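Local coordinates for multiple PDZ domain protein (Mus musculus, PDB 4XH7) that probably acts as a signalling scaffold whose PDZ domains, the fourth among them, bind short C-terminal peptides of partner proteins, at residues E27-K35 and P63-F71. Sequence-based numbering, arbitrary orientation.
Sequences EIVVAHVSK and PVGHSGKLF
The short helix 63-67 of the PDZ fold (the canonical αA) and the turn that follows it pack against the edge strand 26-34 through V33, A31 and V29; the axes of 27-34 and 63-67 approach to 7.2 Å, with 134° between their N-to-C directions. V33 lies along the helix, one methyl to each end. Its CG1, placed anti to the backbone N (chi1 174°), lies 3.6 Å from P63 CB, while CG2 points the other way along the helix, to S67 CB and, more loosely, to V64 CG2. The proline ring also meets the chain beyond V33, its CB standing 3.5 Å from S34 O and its CG touching K35 CA.

The helix ends at G68, whose positive phi turns the chain so that K69 and L70 continue along the strand. There A31 offers a single methyl to three residues: its CB is 3.8 Å from L70 CG and also touches S67 OG and K69 CB. V29 closes the row, CG1 sitting 3.6 Å from K69 O and against L70 CD2, the leucine and valine side chains passing in opposite directions. In the partly open PDZ barrel, the helix and its following turn thus lie along the strand edge that does not pair with strand 102-110; R109 of that strand also reaches K69 O. L70 also rests on I55 and V64 on V58, both of strand 52-58.

Water bridges the backbones at the helix start, one molecule accepting from S34 N (3.0 Å) and donating to P63 O (2.8 Å). A second accepts from H32 N and makes a weak bond with S67 OG, an oxygen that also receives a weak but fairly straight bond from K69 N (3.3 Å, 162°) across the turn at G68.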
# COMPACT_ATOMS: atom_id res chain seq x y z
N GLU A 27 -10.26 -0.95 7.74
CA GLU A 27 -10.30 0.32 7.05
C GLU A 27 -9.34 0.25 5.87
O GLU A 27 -8.18 -0.10 6.06
CB GLU A 27 -9.90 1.48 7.97
CG GLU A 27 -9.89 2.79 7.24
CD GLU A 27 -9.35 3.95 8.05
OE1 GLU A 27 -8.76 3.74 9.14
OE2 GLU A 27 -9.51 5.10 7.58
N ILE A 28 -9.82 0.55 4.67
CA ILE A 28 -8.96 0.54 3.47
C ILE A 28 -8.43 1.94 3.21
O ILE A 28 -9.17 2.91 3.41
CB ILE A 28 -9.73 0.06 2.21
CG1 ILE A 28 -10.53 -1.22 2.50
CG2 ILE A 28 -8.76 -0.11 1.00
CD1 ILE A 28 -9.63 -2.43 2.97
N VAL A 29 -7.16 2.05 2.80
CA VAL A 29 -6.53 3.32 2.54
C VAL A 29 -5.86 3.26 1.18
O VAL A 29 -5.19 2.27 0.87
CB VAL A 29 -5.48 3.64 3.61
CG1 VAL A 29 -4.84 4.99 3.30
CG2 VAL A 29 -6.12 3.61 5.00
N VAL A 30 -6.05 4.29 0.37
CA VAL A 30 -5.30 4.41 -0.88
C VAL A 30 -4.29 5.54 -0.78
O VAL A 30 -4.64 6.65 -0.37
CB VAL A 30 -6.26 4.64 -2.08
CG1 VAL A 30 -5.48 4.88 -3.38
CG2 VAL A 30 -7.12 3.42 -2.27
N ALA A 31 -3.03 5.26 -1.12
CA ALA A 31 -2.00 6.31 -1.08
C ALA A 31 -1.39 6.49 -2.45
O ALA A 31 -1.04 5.52 -3.10
CB ALA A 31 -0.92 5.98 -0.07
N HIS A 32 -1.25 7.74 -2.89
CA HIS A 32 -0.54 8.01 -4.14
C HIS A 32 0.85 8.48 -3.77
O HIS A 32 1.03 9.51 -3.08
CB HIS A 32 -1.30 9.03 -4.98
CG HIS A 32 -2.66 8.56 -5.36
ND1 HIS A 32 -3.79 8.96 -4.69
CD2 HIS A 32 -3.07 7.69 -6.31
CE1 HIS A 32 -4.85 8.37 -5.22
NE2 HIS A 32 -4.43 7.58 -6.20
N VAL A 33 1.83 7.70 -4.18
CA VAL A 33 3.20 7.92 -3.75
C VAL A 33 4.04 8.22 -4.98
O VAL A 33 3.80 7.64 -6.04
CB VAL A 33 3.74 6.65 -3.02
CG1 VAL A 33 5.22 6.77 -2.66
CG2 VAL A 33 2.95 6.42 -1.74
N SER A 34 5.00 9.13 -4.85
CA SER A 34 5.98 9.36 -5.91
C SER A 34 7.38 9.15 -5.38
O SER A 34 7.80 9.82 -4.43
CB SER A 34 5.85 10.78 -6.47
OG SER A 34 4.62 10.88 -7.17
N LYS A 35 8.07 8.17 -5.95
CA LYS A 35 9.44 7.91 -5.55
C LYS A 35 10.32 9.08 -6.00
O LYS A 35 9.96 9.80 -6.93
CB LYS A 35 9.93 6.59 -6.12
CG LYS A 35 9.37 5.40 -5.37
CD LYS A 35 9.28 4.16 -6.23
CE LYS A 35 10.60 3.81 -6.84
NZ LYS A 35 10.55 2.50 -7.49
N PRO A 63 9.32 8.77 0.43
CA PRO A 63 8.14 8.92 -0.43
C PRO A 63 6.82 8.60 0.28
O PRO A 63 5.87 9.37 0.17
CB PRO A 63 8.40 7.91 -1.55
CG PRO A 63 9.94 7.92 -1.65
CD PRO A 63 10.42 8.05 -0.24
N VAL A 64 6.75 7.47 0.98
CA VAL A 64 5.49 7.13 1.67
C VAL A 64 5.19 8.15 2.77
O VAL A 64 4.02 8.57 2.97
CB VAL A 64 5.55 5.71 2.22
CG1 VAL A 64 4.41 5.47 3.20
CG2 VAL A 64 5.49 4.68 1.08
N GLY A 65 6.24 8.60 3.49
CA GLY A 65 6.05 9.62 4.50
C GLY A 65 5.50 10.91 3.89
O GLY A 65 4.64 11.59 4.49
N HIS A 66 5.96 11.24 2.68
CA HIS A 66 5.50 12.45 2.03
C HIS A 66 4.03 12.36 1.65
O HIS A 66 3.32 13.38 1.65
CB HIS A 66 6.32 12.76 0.79
CG HIS A 66 7.65 13.40 1.10
ND1 HIS A 66 8.33 14.17 0.19
CD2 HIS A 66 8.42 13.34 2.21
CE1 HIS A 66 9.46 14.60 0.74
NE2 HIS A 66 9.54 14.10 1.97
N SER A 67 3.57 11.16 1.32
CA SER A 67 2.13 10.96 1.07
C SER A 67 1.30 11.20 2.32
O SER A 67 0.21 11.78 2.25
CB SER A 67 1.85 9.56 0.54
OG SER A 67 0.57 9.16 0.99
N GLY A 68 1.78 10.74 3.47
CA GLY A 68 1.10 11.00 4.72
C GLY A 68 -0.05 10.06 5.08
O GLY A 68 -0.53 10.10 6.20
N LYS A 69 -0.46 9.21 4.14
CA LYS A 69 -1.62 8.36 4.31
C LYS A 69 -1.37 7.05 5.03
O LYS A 69 -2.33 6.41 5.52
CB LYS A 69 -2.20 8.00 2.94
CG LYS A 69 -2.69 9.16 2.10
CD LYS A 69 -4.01 9.66 2.60
CE LYS A 69 -4.64 10.60 1.60
NZ LYS A 69 -5.59 11.51 2.29
N LEU A 70 -0.13 6.58 4.99
CA LEU A 70 0.18 5.25 5.50
C LEU A 70 0.95 5.33 6.81
O LEU A 70 1.81 6.19 7.01
CB LEU A 70 0.98 4.47 4.46
CG LEU A 70 0.31 4.30 3.10
CD1 LEU A 70 1.13 3.42 2.17
CD2 LEU A 70 -1.09 3.68 3.23
N PHE A 71 0.63 4.41 7.71
CA PHE A 71 1.20 4.39 9.06
C PHE A 71 1.83 3.05 9.38
O PHE A 71 1.47 2.03 8.80
CB PHE A 71 0.10 4.67 10.11
CG PHE A 71 -0.46 6.07 10.05
CD1 PHE A 71 -1.35 6.42 9.05
CD2 PHE A 71 -0.08 7.02 10.99
CE1 PHE A 71 -1.87 7.71 8.97
CE2 PHE A 71 -0.60 8.31 10.92
CZ PHE A 71 -1.47 8.66 9.90
O HOH W 1 -1.86 9.97 -1.28
O HOH W 2 5.11 10.57 -2.23